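Long-range contacts in putative membrane protein COG4129 (Clostridium difficile, PDB 3KMI), which is of unproven function but probably forms the helical C-terminal domain of a membrane exporter of aromatic acids: residues K15-E20 / N49-S54; L75-I80 / K172-L177; K82-I87 / K165-N170. All coordinates share one frame; numbering follows the deposited sequence.

Overall arrangement
From the N terminus, helix 7-33 runs out and helix 41-61 returns beside it; interaction 1 closes this first loop, with 28 residues between its segments. The chain then enters helix 68-95, which carries the first segments of both remaining contacts, each completed by the last helix, 148-176. Interaction 3 (82-87 with 165-170) lies within the longer loop that interaction 2 (75-80 with 172-177) closes, as expected of two antiparallel helices joined at successive levels, with centres about 10 Å apart. Interaction 1 precedes both in series. Leu-17 and Ile-52 pack on Ile-81, and Asn-49 probably hydrogen-bonds Arg-85, so helix 68-95 links the N-terminal pair to the C-terminal helix.

Interaction 1. Residues K15-E20 / N49-S54; sequences KKLQEE and NSLIDS
Leu-51 reaches from helix 41-61 into a notch on helix 7-33 formed by Lys-16, Leu-17 and Glu-20, and it gives up more surface than any other residue of this contact. Its CG stands anti to the backbone N (chi1 -168°), which carries both methyls outward across the gap. Leu-51 CD2 goes deepest: it lies 3.3 Å from Lys-16 CE, tighter than carbon atoms usually pack, and 3.4 Å from Glu-20 OE1. CD1 also rests on the lysine, near the end of its aliphatic chain. The long methylenes of Lys-16 suit this border position, since they cover a leucine while the ammonium end stays at the surface. Glu-20 crosses Leu-51 at about a right angle and sets its carboxylate beside CB and CD2; its extended chain also touches Thr-47 and Leu-48, one turn earlier on helix 41-61.

Leu-17 supplies the buried side. Its CB does not aim at the other helix, but the branch turns so that Leu-17 CD2 meets Leu-51 CG at 3.9 Å and Ile-52 CG1 at 3.8 Å. The second approach is nearly perpendicular. Leu-17 and Ile-52 both continue onto Ile-81 of helix 68-95, so these branched apolar side chains belong to a three-helix interior, whereas Lys-16 lies at its outer margin. The CA atoms of Leu-17 and Leu-51 are 7.2 Å apart, and the local axes pass 10.3 Å from each other at 157° between their directions. Such nearly antiparallel packing of consecutive helices, an apolar inner strip bordered by charged chains, is characteristic of a helical hairpin within an all-alpha bundle.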
ATOM      1  N   LYS A  15      20.897   7.459  -4.673  1.00 19.71           N
ATOM      2  CA  LYS A  15      21.388   7.485  -3.291  1.00 19.26           C
ATOM      3  C   LYS A  15      20.725   8.604  -2.452  1.00 18.22           C
ATOM      4  O   LYS A  15      20.289   8.376  -1.319  1.00 17.35           O
ATOM      5  CB  LYS A  15      22.899   7.717  -3.314  1.00 19.96           C
ATOM      6  CG  LYS A  15      23.533   7.903  -1.959  1.00 23.27           C
ATOM      7  CD  LYS A  15      23.650   6.589  -1.195  1.00 28.88           C
ATOM      8  CE  LYS A  15      24.737   6.666  -0.107  1.00 31.49           C
ATOM      9  NZ  LYS A  15      26.130   6.826  -0.662  1.00 33.23           N
ATOM     10  N   LYS A  16      20.662   9.807  -3.019  1.00 16.18           N
ATOM     11  CA  LYS A  16      20.032  10.927  -2.336  1.00 15.55           C
ATOM     12  C   LYS A  16      18.521  10.691  -2.115  1.00 14.10           C
ATOM     13  O   LYS A  16      17.988  11.012  -1.047  1.00 12.53           O
ATOM     14  CB  LYS A  16      20.313  12.230  -3.085  1.00 16.11           C
ATOM     15  CG  LYS A  16      19.711  13.477  -2.435  1.00 18.19           C
ATOM     16  CD  LYS A  16      20.345  14.759  -2.940  1.00 26.12           C
ATOM     17  CE  LYS A  16      19.660  15.285  -4.215  1.00 29.84           C
ATOM     18  NZ  LYS A  16      20.114  16.647  -4.669  1.00 32.84           N
ATOM     19  N   LEU A  17      17.822  10.158  -3.122  1.00 13.12           N
ATOM     20  CA  LEU A  17      16.390   9.842  -2.975  1.00 13.46           C
ATOM     21  C   LEU A  17      16.149   8.813  -1.855  1.00 13.37           C
ATOM     22  O   LEU A  17      15.252   8.992  -1.040  1.00 13.73           O
ATOM     23  CB  LEU A  17      15.796   9.293  -4.284  1.00 13.92           C
ATOM     24  CG  LEU A  17      15.564  10.374  -5.346  1.00 16.58           C
ATOM     25  CD1 LEU A  17      15.683   9.783  -6.735  1.00 18.19           C
ATOM     26  CD2 LEU A  17      14.196  11.024  -5.139  1.00 17.84           C
ATOM     27  N   GLN A  18      16.949   7.758  -1.829  1.00 13.58           N
ATOM     28  CA  GLN A  18      16.878   6.800  -0.728  1.00 14.29           C
ATOM     29  C   GLN A  18      17.084   7.456   0.639  1.00 13.95           C
ATOM     30  O   GLN A  18      16.396   7.135   1.598  1.00 13.45           O
ATOM     31  CB  GLN A  18      17.864   5.659  -0.925  1.00 15.13           C
ATOM     32  CG  GLN A  18      17.765   4.591   0.179  1.00 17.30           C
ATOM     33  CD  GLN A  18      18.681   3.406  -0.054  1.00 24.15           C
ATOM     34  OE1 GLN A  18      18.532   2.679  -1.044  1.00 27.18           O
ATOM     35  NE2 GLN A  18      19.632   3.192   0.860  1.00 25.03           N
ATOM     36  N   GLU A  19      18.075   8.340   0.721  1.00 13.68           N
ATOM     37  CA  GLU A  19      18.374   9.034   1.960  1.00 12.88           C
ATOM     38  C   GLU A  19      17.166   9.894   2.372  1.00 11.48           C
ATOM     39  O   GLU A  19      16.791   9.890   3.522  1.00  9.81           O
ATOM     40  CB  GLU A  19      19.652   9.867   1.802  1.00 12.82           C
ATOM     41  CG  GLU A  19      20.876   9.006   1.462  1.00 16.21           C
ATOM     42  CD  GLU A  19      22.158   9.801   1.124  1.00 20.15           C
ATOM     43  OE1 GLU A  19      22.113  11.036   0.968  1.00 20.99           O
ATOM     44  OE2 GLU A  19      23.219   9.165   0.993  1.00 22.99           O
ATOM     45  N   GLU A  20      16.532  10.580   1.428  1.00 10.31           N
ATOM     46  CA  GLU A  20      15.333  11.349   1.738  1.00 11.57           C
ATOM     47  C   GLU A  20      14.128  10.522   2.156  1.00 10.11           C
ATOM     48  O   GLU A  20      13.364  10.946   3.019  1.00 11.20           O
ATOM     49  CB  GLU A  20      15.000  12.371   0.623  1.00 11.48           C
ATOM     50  CG  GLU A  20      16.101  13.449   0.612  1.00 15.09           C
ATOM     51  CD  GLU A  20      15.928  14.526  -0.436  1.00 19.69           C
ATOM     52  OE1 GLU A  20      14.899  14.522  -1.151  1.00 18.92           O
ATOM     53  OE2 GLU A  20      16.851  15.367  -0.553  1.00 18.56           O
ATOM     54  N   ASN A  49       9.337  14.960  -2.246  1.00 10.91           N
ATOM     55  CA  ASN A  49       8.481  15.123  -3.417  1.00 12.02           C
ATOM     56  C   ASN A  49       9.151  16.043  -4.450  1.00 13.05           C
ATOM     57  O   ASN A  49       9.070  15.774  -5.658  1.00 14.56           O
ATOM     58  CB  ASN A  49       7.097  15.692  -3.038  1.00 12.34           C
ATOM     59  CG  ASN A  49       6.150  14.620  -2.494  1.00 13.76           C
ATOM     60  OD1 ASN A  49       6.326  13.423  -2.755  1.00 13.93           O
ATOM     61  ND2 ASN A  49       5.129  15.050  -1.771  1.00 11.47           N
ATOM     62  N   SER A  50       9.787  17.130  -3.982  1.00 13.06           N
ATOM     63  CA  SER A  50      10.408  18.088  -4.928  1.00 13.18           C
ATOM     64  C   SER A  50      11.603  17.431  -5.670  1.00 12.24           C
ATOM     65  O   SER A  50      11.824  17.681  -6.869  1.00 11.62           O
ATOM     66  CB  SER A  50      10.835  19.373  -4.230  1.00 12.99           C
ATOM     67  OG  SER A  50       9.729  20.001  -3.635  1.00 15.58           O
ATOM     68  N   LEU A  51      12.364  16.602  -4.964  1.00 11.32           N
ATOM     69  CA  LEU A  51      13.458  15.818  -5.602  1.00 11.45           C
ATOM     70  C   LEU A  51      12.994  14.723  -6.553  1.00 11.76           C
ATOM     71  O   LEU A  51      13.673  14.409  -7.582  1.00 11.56           O
ATOM     72  CB  LEU A  51      14.384  15.176  -4.541  1.00 12.08           C
ATOM     73  CG  LEU A  51      15.692  14.593  -5.136  1.00 14.28           C
ATOM     74  CD1 LEU A  51      16.468  15.567  -5.975  1.00 13.60           C
ATOM     75  CD2 LEU A  51      16.633  14.017  -4.058  1.00 16.73           C
ATOM     76  N   ILE A  52      11.874  14.091  -6.218  1.00 11.58           N
ATOM     77  CA  ILE A  52      11.292  13.109  -7.121  1.00 11.91           C
ATOM     78  C   ILE A  52      10.889  13.829  -8.397  1.00 12.78           C
ATOM     79  O   ILE A  52      11.161  13.343  -9.511  1.00 11.50           O
ATOM     80  CB  ILE A  52      10.018  12.434  -6.492  1.00 12.07           C
ATOM     81  CG1 ILE A  52      10.449  11.382  -5.458  1.00 12.05           C
ATOM     82  CG2 ILE A  52       9.120  11.849  -7.625  1.00 13.13           C
ATOM     83  CD1 ILE A  52       9.304  10.914  -4.450  1.00 12.95           C
ATOM     84  N   ASP A  53      10.295  15.024  -8.247  1.00 12.92           N
ATOM     85  CA  ASP A  53       9.834  15.765  -9.438  1.00 14.01           C
ATOM     86  C   ASP A  53      10.986  16.280 -10.286  1.00 13.69           C
ATOM     87  O   ASP A  53      10.935  16.196 -11.502  1.00 13.98           O
ATOM     88  CB  ASP A  53       8.942  16.962  -9.079  1.00 13.46           C
ATOM     89  CG  ASP A  53       7.583  16.540  -8.514  1.00 15.05           C
ATOM     90  OD1 ASP A  53       7.120  15.396  -8.748  1.00 14.63           O
ATOM     91  OD2 ASP A  53       6.988  17.364  -7.804  1.00 17.76           O
ATOM     92  N   SER A  54      11.990  16.875  -9.648  1.00 13.70           N
ATOM     93  CA  SER A  54      13.116  17.378 -10.415  1.00 13.90           C
ATOM     94  C   SER A  54      13.888  16.232 -11.088  1.00 13.96           C
ATOM     95  O   SER A  54      14.373  16.375 -12.226  1.00 14.94           O
ATOM     96  CB  SER A  54      14.012  18.307  -9.597  1.00 14.08           C
ATOM     97  OG  SER A  54      14.485  17.708  -8.412  1.00 15.61           O
TER

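Interaction 2. Residues L75-I80 / K172-L177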
ATOM      1  N   LEU A  75      13.955   5.526 -14.737  1.00 17.69           N
ATOM      2  CA  LEU A  75      12.510   5.663 -14.496  1.00 18.55           C
ATOM      3  C   LEU A  75      11.930   4.484 -13.706  1.00 18.67           C
ATOM      4  O   LEU A  75      11.055   4.678 -12.826  1.00 18.45           O
ATOM      5  CB  LEU A  75      11.740   5.924 -15.809  1.00 19.06           C
ATOM      6  CG  LEU A  75      11.740   7.353 -16.383  1.00 20.28           C
ATOM      7  CD1 LEU A  75      10.881   7.451 -17.621  1.00 22.27           C
ATOM      8  CD2 LEU A  75      11.296   8.461 -15.394  1.00 22.34           C
ATOM      9  N   GLU A  76      12.452   3.287 -13.961  1.00 17.60           N
ATOM     10  CA  GLU A  76      12.092   2.127 -13.164  1.00 17.76           C
ATOM     11  C   GLU A  76      12.522   2.254 -11.698  1.00 17.33           C
ATOM     12  O   GLU A  76      11.802   1.798 -10.797  1.00 17.47           O
ATOM     13  CB  GLU A  76      12.582   0.812 -13.802  1.00 18.10           C
ATOM     14  CG  GLU A  76      11.829   0.472 -15.114  1.00 19.36           C
ATOM     15  CD  GLU A  76      12.269  -0.839 -15.805  1.00 20.97           C
ATOM     16  OE1 GLU A  76      13.201  -1.521 -15.320  1.00 22.70           O
ATOM     17  OE2 GLU A  76      11.676  -1.183 -16.858  1.00 20.97           O
ATOM     18  N   HIS A  77      13.676   2.863 -11.442  1.00 15.69           N
ATOM     19  CA  HIS A  77      14.087   3.091 -10.076  1.00 14.24           C
ATOM     20  C   HIS A  77      13.204   4.155  -9.428  1.00 13.50           C
ATOM     21  O   HIS A  77      12.896   4.057  -8.232  1.00 13.16           O
ATOM     22  CB  HIS A  77      15.577   3.489  -9.997  1.00 15.37           C
ATOM     23  CG  HIS A  77      16.057   3.712  -8.605  1.00 17.28           C
ATOM     24  ND1 HIS A  77      15.952   4.938  -7.969  1.00 19.28           N
ATOM     25  CD2 HIS A  77      16.595   2.859  -7.699  1.00 16.55           C
ATOM     26  CE1 HIS A  77      16.405   4.825  -6.730  1.00 19.56           C
ATOM     27  NE2 HIS A  77      16.808   3.577  -6.545  1.00 19.95           N
HETATM   28  N   MSE A  78      12.811   5.163 -10.207  0.50 12.35           N
HETATM   29  CA  MSE A  78      11.951   6.243  -9.722  0.50 12.05           C
HETATM   30  C   MSE A  78      10.589   5.681  -9.344  0.50 12.10           C
HETATM   31  O   MSE A  78       9.960   6.155  -8.402  0.50 11.83           O
HETATM   32  CB  MSE A  78      11.774   7.332 -10.787  0.50 10.98           C
HETATM   33  CG  MSE A  78      13.019   8.143 -11.079  0.50  8.34           C
HETATM   34 SE   MSE A  78      13.881   8.915  -9.510  0.20  2.00          SE
HETATM   35  CE  MSE A  78      12.300   9.583  -8.582  0.50  2.00           C
ATOM     36  N   ASP A  79      10.130   4.671 -10.080  1.00 12.66           N
ATOM     37  CA  ASP A  79       8.838   4.038  -9.727  1.00 12.76           C
ATOM     38  C   ASP A  79       8.876   3.407  -8.326  1.00 11.87           C
ATOM     39  O   ASP A  79       7.892   3.463  -7.598  1.00 10.89           O
ATOM     40  CB  ASP A  79       8.349   3.054 -10.786  1.00 13.63           C
ATOM     41  CG  ASP A  79       7.886   3.740 -12.042  1.00 13.51           C
ATOM     42  OD1 ASP A  79       7.324   4.856 -11.979  1.00 18.42           O
ATOM     43  OD2 ASP A  79       8.056   3.160 -13.110  1.00 16.33           O
ATOM     44  N   ILE A  80      10.000   2.800  -7.961  1.00 10.97           N
ATOM     45  CA  ILE A  80      10.192   2.266  -6.609  1.00  9.87           C
ATOM     46  C   ILE A  80      10.194   3.396  -5.558  1.00 10.37           C
ATOM     47  O   ILE A  80       9.534   3.306  -4.503  1.00 11.32           O
ATOM     48  CB  ILE A  80      11.502   1.479  -6.495  1.00 10.71           C
ATOM     49  CG1 ILE A  80      11.531   0.329  -7.518  1.00 12.02           C
ATOM     50  CG2 ILE A  80      11.691   0.959  -5.085  1.00  9.89           C
ATOM     51  CD1 ILE A  80      12.960  -0.317  -7.657  1.00 15.50           C
ATOM     52  N   LYS A 172      14.643  -3.656  -0.823  1.00 14.69           N
ATOM     53  CA  LYS A 172      15.420  -4.793  -1.291  1.00 16.64           C
ATOM     54  C   LYS A 172      15.512  -4.818  -2.821  1.00 17.75           C
ATOM     55  O   LYS A 172      16.589  -5.083  -3.362  1.00 18.06           O
ATOM     56  CB  LYS A 172      14.836  -6.074  -0.713  1.00 16.35           C
ATOM     57  CG  LYS A 172      15.693  -7.295  -0.840  1.00 17.33           C
ATOM     58  CD  LYS A 172      15.121  -8.371   0.059  1.00 17.32           C
ATOM     59  CE  LYS A 172      15.907  -9.642  -0.096  1.00 14.53           C
ATOM     60  NZ  LYS A 172      15.205 -10.524  -1.037  1.00 14.71           N
ATOM     61  N   HIS A 173      14.393  -4.528  -3.489  0.50 18.78           N
ATOM     62  CA  HIS A 173      14.327  -4.471  -4.948  0.50 20.14           C
ATOM     63  C   HIS A 173      15.267  -3.401  -5.505  0.50 21.25           C
ATOM     64  O   HIS A 173      16.029  -3.664  -6.437  0.50 21.21           O
ATOM     65  CB  HIS A 173      12.886  -4.215  -5.428  0.50 20.20           C
ATOM     66  CG  HIS A 173      12.147  -5.450  -5.851  0.50 21.42           C
ATOM     67  ND1 HIS A 173      11.036  -5.922  -5.182  0.50 22.48           N
ATOM     68  CD2 HIS A 173      12.349  -6.301  -6.886  0.50 21.40           C
ATOM     69  CE1 HIS A 173      10.593  -7.014  -5.778  0.50 21.66           C
ATOM     70  NE2 HIS A 173      11.369  -7.263  -6.818  0.50 22.34           N
ATOM     71  N   ALA A 174      15.213  -2.206  -4.917  1.00 21.93           N
ATOM     72  CA  ALA A 174      16.064  -1.080  -5.310  1.00 25.48           C
ATOM     73  C   ALA A 174      17.560  -1.317  -5.060  1.00 28.41           C
ATOM     74  O   ALA A 174      18.383  -0.575  -5.584  1.00 29.31           O
ATOM     75  CB  ALA A 174      15.636   0.182  -4.599  1.00 25.31           C
ATOM     76  N   GLN A 175      17.899  -2.316  -4.250  1.00 31.51           N
ATOM     77  CA  GLN A 175      19.297  -2.617  -3.945  1.00 35.44           C
ATOM     78  C   GLN A 175      19.805  -3.745  -4.835  1.00 38.28           C
ATOM     79  O   GLN A 175      20.946  -3.708  -5.299  1.00 38.40           O
ATOM     80  CB  GLN A 175      19.479  -2.957  -2.470  1.00 35.01           C
HETATM   81  N   MSE A 176      18.938  -4.728  -5.088  1.00 42.24           N
HETATM   82  CA  MSE A 176      19.254  -5.870  -5.969  1.00 45.99           C
HETATM   83  C   MSE A 176      19.797  -5.444  -7.344  1.00 47.44           C
HETATM   84  O   MSE A 176      20.653  -6.134  -7.915  1.00 47.98           O
HETATM   85  CB  MSE A 176      18.016  -6.748  -6.182  1.00 46.49           C
HETATM   86  CG  MSE A 176      17.512  -7.479  -4.958  1.00 49.77           C
HETATM   87 SE   MSE A 176      18.413  -9.168  -4.674  0.40 55.70          SE
HETATM   88  CE  MSE A 176      16.927 -10.164  -3.880  1.00 55.06           C
ATOM     89  N   LEU A 177      19.295  -4.309  -7.853  1.00 49.10           N
ATOM     90  CA  LEU A 177      19.567  -3.844  -9.226  1.00 50.57           C
ATOM     91  C   LEU A 177      20.929  -3.188  -9.399  1.00 50.94           C
ATOM     92  O   LEU A 177      21.131  -2.523 -10.412  1.00 51.54           O
ATOM     93  CB  LEU A 177      18.465  -2.880  -9.721  1.00 50.72           C
ATOM     94  CG  LEU A 177      16.992  -3.321  -9.683  1.00 51.16           C
ATOM     95  CD1 LEU A 177      16.051  -2.122  -9.627  1.00 51.33           C
ATOM     96  CD2 LEU A 177      16.600  -4.278 -10.821  1.00 51.60           C
ATOM     97  OXT LEU A 177      21.847  -3.298  -8.569  1.00 51.71           O
TER
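An antiparallel helix pair of the all-alpha bundle nears its end here, where the last turn of helix 148-176 and the C-terminal residue lie against helix 68-95. The short axes run at 158° to each other and come within 10.2 Å, a spacing at which Ala-174, with its single methyl, points toward helix 68-95 and lets the backbones approach: Ala-174 CA is 6.6 Å from His-77 CA.

Two residues of helix 68-95 receive that alanine. His-77 holds CG anti to the backbone N (chi1 -179°), and this brings the imidazole nearer the other helix until His-77 NE2 stands 4.1 Å from Ala-174 CB, an oblique approach to the ring. The same histidine also touches Gln-14, so this buried ring meets helix 7-33 as well as helix 148-176. Ile-80 points toward helix 148-176 and is the larger contributor. Its two branches divide the work: CG2 packs on the Ala-174 methyl, while Ile-80 CD1 extends over the backbone, 4.0 Å from Ala-174 CA. His-173 adds a looser border through its CB.

Along another face of helix 68-95 the second subunit approaches, and Tyr-60 of that subunit hydrogen-bonds Asp-79 through its hydroxyl. Back at the chain end, Leu-177 leans in from the surface, bringing its CD1 methyl to 4.1 Å from Ile-80 CD1.

Interaction 3. Residues K82-I87 / K165-N170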
ATOM      1  N   LYS A  82       8.785   6.362  -5.849  1.00  7.94           N
ATOM      2  CA  LYS A  82       7.407   6.861  -5.770  1.00  8.48           C
ATOM      3  C   LYS A  82       6.515   5.934  -4.926  1.00  8.34           C
ATOM      4  O   LYS A  82       5.713   6.421  -4.105  1.00  8.59           O
ATOM      5  CB  LYS A  82       6.848   6.999  -7.173  1.00  8.76           C
ATOM      6  CG  LYS A  82       7.281   8.291  -7.848  1.00 10.15           C
ATOM      7  CD  LYS A  82       6.997   8.190  -9.369  1.00 13.46           C
ATOM      8  CE  LYS A  82       5.528   8.091  -9.604  1.00 17.06           C
ATOM      9  NZ  LYS A  82       5.203   7.735 -11.000  1.00 20.51           N
ATOM     10  N   SER A  83       6.670   4.625  -5.120  0.50  7.07           N
ATOM     11  CA  SER A  83       6.004   3.599  -4.289  0.50  7.27           C
ATOM     12  C   SER A  83       6.353   3.705  -2.785  0.50  8.18           C
ATOM     13  O   SER A  83       5.485   3.529  -1.913  0.50  8.23           O
ATOM     14  CB  SER A  83       6.405   2.223  -4.778  0.50  7.15           C
ATOM     15  OG  SER A  83       5.670   1.867  -5.916  0.50  5.76           O
ATOM     16  N   GLN A  84       7.623   3.975  -2.493  1.00  8.34           N
ATOM     17  CA  GLN A  84       8.072   4.188  -1.091  1.00  8.59           C
ATOM     18  C   GLN A  84       7.437   5.451  -0.539  1.00  8.52           C
ATOM     19  O   GLN A  84       7.030   5.456   0.602  1.00  9.12           O
ATOM     20  CB  GLN A  84       9.599   4.327  -0.966  1.00  8.56           C
ATOM     21  CG  GLN A  84      10.389   3.070  -1.441  1.00  8.32           C
ATOM     22  CD  GLN A  84      10.134   1.868  -0.517  1.00 10.81           C
ATOM     23  OE1 GLN A  84       8.993   1.410  -0.369  1.00 10.94           O
ATOM     24  NE2 GLN A  84      11.191   1.357   0.101  1.00 11.02           N
ATOM     25  N   ARG A  85       7.428   6.529  -1.337  1.00  8.26           N
ATOM     26  CA  ARG A  85       6.817   7.807  -0.926  1.00  9.05           C
ATOM     27  C   ARG A  85       5.322   7.589  -0.572  1.00  9.36           C
ATOM     28  O   ARG A  85       4.844   8.094   0.454  1.00  8.89           O
ATOM     29  CB  ARG A  85       6.991   8.880  -2.037  1.00  7.72           C
ATOM     30  CG  ARG A  85       6.469  10.298  -1.654  1.00  8.43           C
ATOM     31  CD  ARG A  85       4.941  10.486  -1.943  1.00 11.76           C
ATOM     32  NE  ARG A  85       4.587   9.875  -3.232  1.00  8.98           N
ATOM     33  CZ  ARG A  85       4.935  10.344  -4.421  1.00  8.48           C
ATOM     34  NH1 ARG A  85       5.614  11.494  -4.552  1.00  5.73           N
ATOM     35  NH2 ARG A  85       4.568   9.669  -5.501  1.00 10.01           N
ATOM     36  N   ASP A  86       4.583   6.902  -1.443  1.00  9.07           N
ATOM     37  CA  ASP A  86       3.193   6.564  -1.146  1.00 10.10           C
ATOM     38  C   ASP A  86       3.030   5.785   0.189  1.00 10.81           C
ATOM     39  O   ASP A  86       2.093   6.040   0.949  1.00  9.30           O
ATOM     40  CB  ASP A  86       2.555   5.759  -2.305  1.00 10.18           C
ATOM     41  CG  ASP A  86       2.329   6.607  -3.567  1.00 11.51           C
ATOM     42  OD1 ASP A  86       2.556   7.836  -3.529  1.00  7.37           O
ATOM     43  OD2 ASP A  86       1.980   6.043  -4.624  1.00 11.18           O
ATOM     44  N   ILE A  87       3.914   4.826   0.431  1.00 10.49           N
ATOM     45  CA  ILE A  87       3.836   3.980   1.651  1.00 10.68           C
ATOM     46  C   ILE A  87       4.140   4.848   2.878  1.00  9.69           C
ATOM     47  O   ILE A  87       3.514   4.681   3.929  1.00 10.04           O
ATOM     48  CB  ILE A  87       4.813   2.795   1.569  1.00 11.09           C
ATOM     49  CG1 ILE A  87       4.322   1.735   0.575  1.00  9.26           C
ATOM     50  CG2 ILE A  87       5.057   2.112   2.966  1.00  9.64           C
ATOM     51  CD1 ILE A  87       5.441   0.745   0.178  1.00 13.82           C
ATOM     52  N   LYS A 165       6.007  -4.118   5.322  1.00  9.91           N
ATOM     53  CA  LYS A 165       6.449  -5.283   4.559  1.00  9.81           C
ATOM     54  C   LYS A 165       6.726  -4.863   3.121  1.00  9.53           C
ATOM     55  O   LYS A 165       7.757  -5.207   2.556  1.00  9.61           O
ATOM     56  CB  LYS A 165       5.409  -6.412   4.591  1.00  9.10           C
ATOM     57  CG  LYS A 165       5.915  -7.729   4.032  1.00 10.08           C
ATOM     58  CD  LYS A 165       4.833  -8.811   4.159  1.00 11.13           C
ATOM     59  CE  LYS A 165       5.302 -10.159   3.667  1.00 12.09           C
ATOM     60  NZ  LYS A 165       4.252 -11.149   3.961  1.00 12.29           N
ATOM     61  N   GLN A 166       5.794  -4.124   2.530  1.00 10.24           N
ATOM     62  CA  GLN A 166       6.006  -3.652   1.158  1.00  9.69           C
ATOM     63  C   GLN A 166       7.169  -2.673   1.071  1.00  9.11           C
ATOM     64  O   GLN A 166       7.919  -2.736   0.129  1.00  9.00           O
ATOM     65  CB  GLN A 166       4.759  -3.048   0.535  1.00 10.25           C
ATOM     66  CG  GLN A 166       4.965  -2.925  -1.004  1.00 13.70           C
ATOM     67  CD  GLN A 166       5.305  -4.286  -1.699  1.00 18.51           C
ATOM     68  OE1 GLN A 166       4.619  -5.305  -1.503  1.00 19.95           O
ATOM     69  NE2 GLN A 166       6.352  -4.280  -2.527  1.00 20.03           N
ATOM     70  N   PHE A 167       7.331  -1.789   2.066  1.00  9.59           N
ATOM     71  CA  PHE A 167       8.522  -0.931   2.136  1.00  9.02           C
ATOM     72  C   PHE A 167       9.845  -1.717   2.070  1.00  9.85           C
ATOM     73  O   PHE A 167      10.778  -1.352   1.330  1.00  9.58           O
ATOM     74  CB  PHE A 167       8.498  -0.078   3.420  1.00  9.79           C
ATOM     75  CG  PHE A 167       9.588   0.951   3.470  1.00  9.90           C
ATOM     76  CD1 PHE A 167       9.351   2.241   3.004  1.00  9.63           C
ATOM     77  CD2 PHE A 167      10.873   0.614   3.946  1.00  9.12           C
ATOM     78  CE1 PHE A 167      10.321   3.186   3.030  1.00  8.18           C
ATOM     79  CE2 PHE A 167      11.872   1.542   3.962  1.00  8.64           C
ATOM     80  CZ  PHE A 167      11.600   2.853   3.508  1.00  9.01           C
ATOM     81  N   LEU A 168       9.924  -2.817   2.808  1.00  8.78           N
ATOM     82  CA  LEU A 168      11.154  -3.603   2.846  1.00  9.54           C
ATOM     83  C   LEU A 168      11.357  -4.369   1.549  1.00  9.79           C
ATOM     84  O   LEU A 168      12.486  -4.520   1.106  1.00  9.98           O
ATOM     85  CB  LEU A 168      11.186  -4.573   4.047  1.00  8.52           C
ATOM     86  CG  LEU A 168      11.330  -3.919   5.435  1.00  8.33           C
ATOM     87  CD1 LEU A 168      10.941  -4.901   6.572  1.00  4.94           C
ATOM     88  CD2 LEU A 168      12.764  -3.340   5.679  1.00  6.58           C
ATOM     89  N   VAL A 169      10.262  -4.812   0.930  1.00 10.45           N
ATOM     90  CA  VAL A 169      10.348  -5.513  -0.353  1.00 11.06           C
ATOM     91  C   VAL A 169      10.887  -4.546  -1.391  1.00 10.90           C
ATOM     92  O   VAL A 169      11.734  -4.929  -2.229  1.00 10.37           O
ATOM     93  CB  VAL A 169       8.984  -6.098  -0.783  1.00 11.56           C
ATOM     94  CG1 VAL A 169       9.000  -6.565  -2.263  1.00 12.16           C
ATOM     95  CG2 VAL A 169       8.580  -7.226   0.168  1.00  9.72           C
ATOM     96  N   ASN A 170      10.383  -3.315  -1.328  1.00 10.10           N
ATOM     97  CA  ASN A 170      10.785  -2.230  -2.227  1.00 11.31           C
ATOM     98  C   ASN A 170      12.249  -1.840  -2.032  1.00 11.00           C
ATOM     99  O   ASN A 170      12.980  -1.619  -3.002  1.00 11.81           O
ATOM    100  CB  ASN A 170       9.895  -0.970  -2.048  1.00 10.57           C
ATOM    101  CG  ASN A 170       8.528  -1.108  -2.709  1.00 12.11           C
ATOM    102  OD1 ASN A 170       8.323  -1.974  -3.540  1.00  8.85           O
ATOM    103  ND2 ASN A 170       7.580  -0.251  -2.326  1.00  8.55           N
TER
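Gln-84 crosses from helix 68-95 to Phe-167 and Asn-170 of helix 148-176, and its course explains most of the contact. From CB, which does not aim at the partner helix, the chain bends at chi2 and turns its end inward. CG approaches Asn-170 CB; Gln-84 CD comes closer to that same CB, at 3.2 Å, while also lying by Phe-167 CD1. The amide then divides its bonds. Gln-84 OE1 accepts from Asn-170 ND2 at 2.9 Å, with the donor well above the carbonyl plane, and the two amide planes stand 78° apart. Gln-84 NE2 donates to the backbone oxygen Phe-167 O at 3.0 Å, a fairly straight bond (160° at the hydrogen) that uses a lone pair of that carbonyl. This nitrogen also sits 3.4 Å above the centre of the Phe-167 ring, with amide and ring planes only 23° apart.

Asn-170 is steadied in turn: Gln-166 NE2, one helical turn back, donates to Asn-170 OD1 at 3.2 Å. Ile-87 packs alongside, its CG2 at the edge of the phenyl ring and its CD1 3.4 Å from Asn-170 ND2. Val-21 of helix 7-33 touches both Gln-84 and Phe-167, placing this layer among three helices near the centre of the folded chain.

Glutamine suits the site because one uncharged group can both give and accept. The chemistry implies a polar network, flanked by Ile-87 and the Phe-167 ring, in a buried interface: OE1 and one N-H of Gln-84 NE2 each have a partner across it, and the paired bonds probably restrict the amide's rotation and should make the helices' relative positions more specific than apolar packing alone.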